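Local coordinates for protein arginase, mitochondrial (Medicago truncatula, PDB 6VSS) that catalyses the manganese-dependent hydrolysis of L-arginine to urea and L-ornithine, and also converts agmatine to putrescine, at residues Q316-Y320 and D321-A325; K48-G51 and E52-R55; R222-N226 and D227-Q231. One frame throughout, in Å; residues are numbered along the deposited sequence.

Contact 1 (Q316-Y320 and D321-A325); sequences QRDTY and DGITA
The carboxylate of Asp318 is spread over the first turn of helix 323-339, where it meets backbone N-H groups and a hydroxyl at once. OD1 accepts from Thr324 N at 3.0 Å, on the syn side and close to the carboxylate plane, with an N-H...O angle of 159°. Thr324 OG1 reaches the same oxygen at 2.9 Å, but from well above that plane, 62° out of it. OD1 also takes Thr319 N, so three donors fix its position. OD2 accepts from Ala325 N at 3.2 Å, again on the syn side, and from Tyr313 OH. With CG anti to the backbone N (chi1 -155°), the carboxylate turns towards the helix start, where the helix dipole would probably favour its negative charge. An asparagine here, uncharged and with one acceptor oxygen fewer, would probably leave an N-H of Thr324 or Ala325 without its mate.

Gly322, with positive phi, occupies the N-cap position and closes a type I beta turn through Gly322 N to Thr319 O at 3.0 Å. Within that turn Thr319 OG1 donates to Asp321 OD1 over a short 2.5 Å, from above the carboxylate plane, and the same oxygen weakly accepts from Ile323 N. Packing is modest: Ile323 CG2 lies 3.2 Å from Thr319 OG1, the two side chains running side by side.

The backbone N of Tyr320 bonds to Tyr320 OH of a second subunit, while its ring meets that of Tyr320 of a fourth. Within the chain, Thr324 OG1 is also bonded to Gly280 N, and the turn ends the loop that leads from strand 305-311 of the parallel sheet into the last helix, 323-339.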
# COMPACT_ATOMS: atom_id res chain seq x y z
N GLN B 316 6.22 11.60 -1.88
CA GLN B 316 5.68 10.76 -2.98
C GLN B 316 6.23 9.35 -2.90
O GLN B 316 5.68 8.57 -3.59
CB GLN B 316 6.06 11.25 -4.38
CG GLN B 316 5.39 12.57 -4.70
CD GLN B 316 5.60 13.08 -6.10
OE1 GLN B 316 6.57 13.77 -6.37
NE2 GLN B 316 4.62 12.86 -6.97
N ARG B 317 7.29 9.08 -2.16
CA ARG B 317 7.81 7.69 -2.10
C ARG B 317 7.66 7.13 -0.69
O ARG B 317 8.19 6.07 -0.43
CB ARG B 317 9.24 7.63 -2.63
CG ARG B 317 9.38 8.28 -3.99
CD ARG B 317 10.20 7.57 -5.02
NE ARG B 317 11.33 6.94 -4.40
CZ ARG B 317 11.78 5.75 -4.71
NH1 ARG B 317 11.21 5.04 -5.67
NH2 ARG B 317 12.82 5.27 -4.07
N ASP B 318 6.92 7.83 0.16
CA ASP B 318 6.71 7.42 1.57
C ASP B 318 5.64 6.32 1.65
O ASP B 318 4.96 6.07 0.68
CB ASP B 318 6.33 8.63 2.43
CG ASP B 318 6.67 8.53 3.91
OD1 ASP B 318 7.02 7.44 4.34
OD2 ASP B 318 6.54 9.50 4.59
N THR B 319 5.48 5.72 2.82
CA THR B 319 4.40 4.73 2.99
C THR B 319 3.07 5.47 3.21
O THR B 319 3.05 6.67 3.45
CB THR B 319 4.67 3.74 4.12
OG1 THR B 319 4.97 4.52 5.26
CG2 THR B 319 5.85 2.83 3.87
N TYR B 320 1.97 4.73 3.23
CA TYR B 320 0.65 5.39 3.39
C TYR B 320 0.54 6.10 4.75
O TYR B 320 -0.08 7.13 4.78
CB TYR B 320 -0.46 4.42 3.01
CG TYR B 320 -1.84 5.01 2.93
CD1 TYR B 320 -2.43 5.58 4.03
CD2 TYR B 320 -2.55 5.06 1.75
CE1 TYR B 320 -3.73 6.03 4.02
CE2 TYR B 320 -3.84 5.55 1.71
CZ TYR B 320 -4.44 6.05 2.84
OH TYR B 320 -5.71 6.53 2.81
N ASP B 321 1.17 5.58 5.80
CA ASP B 321 1.15 6.16 7.17
C ASP B 321 2.10 7.36 7.30
O ASP B 321 2.09 7.95 8.32
CB ASP B 321 1.48 5.09 8.21
CG ASP B 321 2.78 4.34 7.93
OD1 ASP B 321 3.69 4.93 7.37
OD2 ASP B 321 2.88 3.21 8.33
N GLY B 322 2.89 7.69 6.29
CA GLY B 322 3.81 8.84 6.38
C GLY B 322 4.93 8.62 7.37
O GLY B 322 5.35 9.57 7.97
N ILE B 323 5.41 7.38 7.52
CA ILE B 323 6.50 7.10 8.49
C ILE B 323 7.72 8.01 8.24
O ILE B 323 8.24 8.53 9.18
CB ILE B 323 6.86 5.60 8.54
CG1 ILE B 323 7.74 5.25 9.74
CG2 ILE B 323 7.44 5.08 7.25
CD1 ILE B 323 7.29 5.84 11.04
N THR B 324 8.10 8.22 7.00
CA THR B 324 9.32 9.02 6.75
C THR B 324 9.08 10.48 7.12
O THR B 324 10.03 11.11 7.51
CB THR B 324 9.88 8.87 5.34
OG1 THR B 324 9.85 7.49 5.10
CG2 THR B 324 11.28 9.38 5.17
N ALA B 325 7.87 11.01 7.02
CA ALA B 325 7.60 12.39 7.49
C ALA B 325 7.97 12.50 8.98
O ALA B 325 8.64 13.47 9.40
CB ALA B 325 6.16 12.76 7.23

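Contact 2 (K48-G51 and E52-R55); sequences KFKG and ELMR
The guanidinium of Arg55 folds back over Gly51, one turn earlier in the alpha-helix 25-57, and Gly51 O lies 3.1 Å from its plane, offset towards the rim. The same face covers Glu52 CA. This is a face contact and not a hydrogen bond, for NH1 meets Gly51 O at a poor angle and instead bonds to Glu148 OE1 and Asp149 O. A bend at chi3 (-39°) turns the arginine tip back in this way. With Arg55 in this conformation, a beta carbon on Gly51 would fall about 2.8 Å from Arg55 NH1. On the ring of Phe49, one face carries Lys50 CD, again near the rim.

Four successive i to i+4 backbone bonds define the helix, from Glu52 N to Lys48 O through Arg55 N to Gly51 O; the angle at the hydrogen is at least 160° in each. Met54 CG, placed by chi1, lies 3.1 Å from Lys50 O, and the bend at chi2 helps bring CE back to 3.6 Å from that oxygen. Lys50 NZ itself leaves for Thr114 OG1 and for Asp126 of the second subunit.

Glu52 OE2 forms a salt bridge with Lys30 NZ of the second subunit, while Lys48 NZ forms one with Glu52 OE1 at 3.2 Å, its hydrogen bond weak.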
# COMPACT_ATOMS: atom_id res chain seq x y z
N LYS B 48 11.23 38.65 10.99
CA LYS B 48 11.16 39.84 11.88
C LYS B 48 10.22 39.47 13.03
O LYS B 48 10.57 39.69 14.19
CB LYS B 48 10.70 41.05 11.05
CG LYS B 48 10.11 42.23 11.82
CD LYS B 48 9.72 43.39 10.89
CE LYS B 48 9.45 44.68 11.63
NZ LYS B 48 8.15 44.62 12.33
N PHE B 49 9.04 38.96 12.69
CA PHE B 49 8.05 38.46 13.68
C PHE B 49 8.76 37.54 14.70
O PHE B 49 8.85 37.89 15.90
CB PHE B 49 6.89 37.82 12.92
CG PHE B 49 5.96 37.04 13.81
CD1 PHE B 49 5.67 37.47 15.09
CD2 PHE B 49 5.34 35.89 13.35
CE1 PHE B 49 4.80 36.75 15.89
CE2 PHE B 49 4.49 35.17 14.16
CZ PHE B 49 4.21 35.60 15.42
N LYS B 50 9.35 36.43 14.23
CA LYS B 50 9.91 35.37 15.11
C LYS B 50 11.11 35.91 15.89
O LYS B 50 11.20 35.57 17.07
CB LYS B 50 10.15 34.12 14.27
CG LYS B 50 8.86 33.51 13.73
CD LYS B 50 7.84 33.31 14.81
CE LYS B 50 6.63 32.53 14.38
NZ LYS B 50 6.96 31.14 14.01
N GLY B 51 11.89 36.84 15.33
CA GLY B 51 13.02 37.44 16.05
C GLY B 51 12.57 38.29 17.25
O GLY B 51 13.15 38.17 18.33
N GLU B 52 11.59 39.17 17.04
CA GLU B 52 10.99 40.06 18.07
C GLU B 52 10.37 39.17 19.14
O GLU B 52 10.55 39.45 20.30
CB GLU B 52 9.89 40.93 17.46
CG GLU B 52 10.41 42.07 16.62
CD GLU B 52 9.35 42.92 15.92
OE1 GLU B 52 9.72 43.69 15.00
OE2 GLU B 52 8.14 42.83 16.31
N LEU B 53 9.65 38.13 18.71
CA LEU B 53 9.00 37.23 19.68
C LEU B 53 10.08 36.71 20.63
O LEU B 53 9.98 36.89 21.85
CB LEU B 53 8.28 36.12 18.93
CG LEU B 53 7.71 35.05 19.84
CD1 LEU B 53 6.92 35.68 20.97
CD2 LEU B 53 6.84 34.08 19.06
N MET B 54 11.12 36.09 20.09
CA MET B 54 12.15 35.50 20.97
C MET B 54 12.79 36.60 21.79
O MET B 54 12.98 36.37 23.00
CB MET B 54 13.22 34.78 20.16
CG MET B 54 12.64 33.77 19.21
SD MET B 54 11.37 32.70 19.87
CE MET B 54 10.64 32.22 18.31
N ARG B 55 13.14 37.73 21.16
CA ARG B 55 13.85 38.84 21.85
C ARG B 55 12.91 39.40 22.94
O ARG B 55 13.41 40.01 23.92
CB ARG B 55 14.34 39.93 20.89
CG ARG B 55 15.70 39.62 20.30
CD ARG B 55 16.29 40.71 19.44
NE ARG B 55 15.34 41.40 18.60
CZ ARG B 55 14.94 41.00 17.39
NH1 ARG B 55 15.35 39.86 16.87
NH2 ARG B 55 14.08 41.73 16.70

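Contact 3 (R222-N226 and D227-Q231); sequences RSITN and DVREQ
Ile224 and Arg229 cross at about a right angle where helix 226-234 begins, Thr225 holding the N-cap position. The helix follows strand 213-221 and leads to strand 238-241, a parallel beta-alpha-beta crossover.

The apolar contacts come from Ile224. CD1 rests on Arg229 CG at 3.6 Å, CG1 touches Val228 CG1 at 3.9 Å, and CG2 lies over one face of the guanidinium, 3.5 Å from its plane. A chi1 of 178° swings CG1 away from the backbone N of Ile224, carrying CD1 to the arginine stem, while CG2 is left against the guanidinium face.

Backbone bonding starts the helix: Thr225 O accepts from Arg229 N at 3.2 Å and, weakly, from Val228 N. Thr225 OG1 packs against Val228 CG2 at 3.3 Å.

Polar side chains mostly find partners elsewhere. Arg229 NH1 forms a salt bridge with Glu241, and Asn226 ND2 bonds to Gly104 of the fifth subunit. Ser223, which binds L-ornithine, packs against Asn98 of that subunit, consistent with a site completed across the interface.

Asn226 and Arg229 run side by side, amide and guanidinium planes 30° apart, with OD1 at the guanidinium edge; yet OD1 stays 3.8 Å from Arg229 NE, a buried nitrogen with no partner in the model.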
# COMPACT_ATOMS: atom_id res chain seq x y z
N ARG B 222 27.87 4.76 1.54
CA ARG B 222 27.85 3.39 1.02
C ARG B 222 27.65 3.38 -0.50
O ARG B 222 27.43 2.34 -1.01
CB ARG B 222 26.78 2.57 1.73
CG ARG B 222 25.43 3.23 1.79
CD ARG B 222 24.61 2.58 2.83
NE ARG B 222 23.21 2.99 2.73
CZ ARG B 222 22.63 4.02 3.32
NH1 ARG B 222 23.33 4.88 4.05
NH2 ARG B 222 21.33 4.19 3.17
N SER B 223 27.85 4.50 -1.18
CA SER B 223 27.55 4.68 -2.63
C SER B 223 28.51 5.74 -3.19
O SER B 223 28.21 6.93 -3.08
CB SER B 223 26.14 5.07 -2.88
OG SER B 223 25.94 5.08 -4.27
N ILE B 224 29.62 5.31 -3.75
CA ILE B 224 30.72 6.24 -4.08
C ILE B 224 31.48 5.65 -5.27
O ILE B 224 31.79 4.45 -5.28
CB ILE B 224 31.55 6.49 -2.82
CG1 ILE B 224 32.74 7.41 -3.10
CG2 ILE B 224 31.91 5.18 -2.16
CD1 ILE B 224 33.55 7.77 -1.87
N THR B 225 31.63 6.46 -6.30
CA THR B 225 32.35 6.11 -7.54
C THR B 225 33.83 6.35 -7.26
O THR B 225 34.12 7.10 -6.33
CB THR B 225 31.80 6.97 -8.68
OG1 THR B 225 32.01 8.30 -8.21
CG2 THR B 225 30.34 6.70 -8.96
N ASN B 226 34.70 5.76 -8.06
CA ASN B 226 36.16 5.89 -7.86
C ASN B 226 36.58 7.32 -8.20
O ASN B 226 37.53 7.78 -7.60
CB ASN B 226 36.92 4.75 -8.55
CG ASN B 226 36.49 3.38 -8.06
OD1 ASN B 226 36.37 3.16 -6.87
ND2 ASN B 226 36.20 2.46 -8.97
N ASP B 227 35.88 8.05 -9.04
CA ASP B 227 36.28 9.46 -9.34
C ASP B 227 35.99 10.37 -8.15
O ASP B 227 36.69 11.38 -7.98
CB ASP B 227 35.55 10.01 -10.55
CG ASP B 227 36.19 9.51 -11.82
OD1 ASP B 227 37.37 9.10 -11.75
OD2 ASP B 227 35.51 9.51 -12.85
N VAL B 228 35.00 10.02 -7.34
CA VAL B 228 34.60 10.85 -6.15
C VAL B 228 35.52 10.48 -5.01
O VAL B 228 35.82 11.36 -4.20
CB VAL B 228 33.10 10.65 -5.84
CG1 VAL B 228 32.72 11.11 -4.45
CG2 VAL B 228 32.29 11.37 -6.91
N ARG B 229 36.05 9.24 -5.01
CA ARG B 229 37.15 8.87 -4.09
C ARG B 229 38.31 9.83 -4.33
O ARG B 229 38.90 10.23 -3.33
CB ARG B 229 37.51 7.39 -4.20
CG ARG B 229 36.51 6.50 -3.50
CD ARG B 229 36.90 5.06 -3.63
NE ARG B 229 35.84 4.12 -3.28
CZ ARG B 229 35.56 3.73 -2.05
NH1 ARG B 229 36.23 4.26 -1.04
NH2 ARG B 229 34.62 2.82 -1.80
N GLU B 230 38.56 10.25 -5.58
CA GLU B 230 39.60 11.28 -5.89
C GLU B 230 39.22 12.57 -5.16
O GLU B 230 40.10 13.24 -4.63
CB GLU B 230 39.72 11.72 -7.36
CG GLU B 230 40.01 10.65 -8.42
CD GLU B 230 40.07 11.20 -9.86
OE1 GLU B 230 39.19 10.82 -10.73
OE2 GLU B 230 40.98 12.03 -10.14
N GLN B 231 37.95 12.94 -5.26
CA GLN B 231 37.45 14.25 -4.75
C GLN B 231 37.67 14.28 -3.23
O GLN B 231 38.24 15.28 -2.73
CB GLN B 231 36.00 14.47 -5.18
CG GLN B 231 35.83 14.76 -6.66
CD GLN B 231 36.20 16.18 -7.02
OE1 GLN B 231 37.36 16.50 -7.24
NE2 GLN B 231 35.20 17.04 -7.09

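All three contacts are local and follow one another in series, so none nests in or crosses another. Contact 2 comes first, closing no loop but spanning successive turns of the N-terminal helix 25-57, ahead of the first strand of the parallel sheet. Contact 3 closes the turn between strand 213-221 and helix 226-234, on the opposite side of the chain's centre from contact 2, with centres about 44 Å apart. Contact 1 closes the end of the last loop, where the chain from strand 305-311 enters helix 323-339; its nearest atoms are about 11 Å from contact 3. Each faces other subunits: contacts 1 and 2 both touch the second, contact 1 also the third and fourth, contact 3 the fifth.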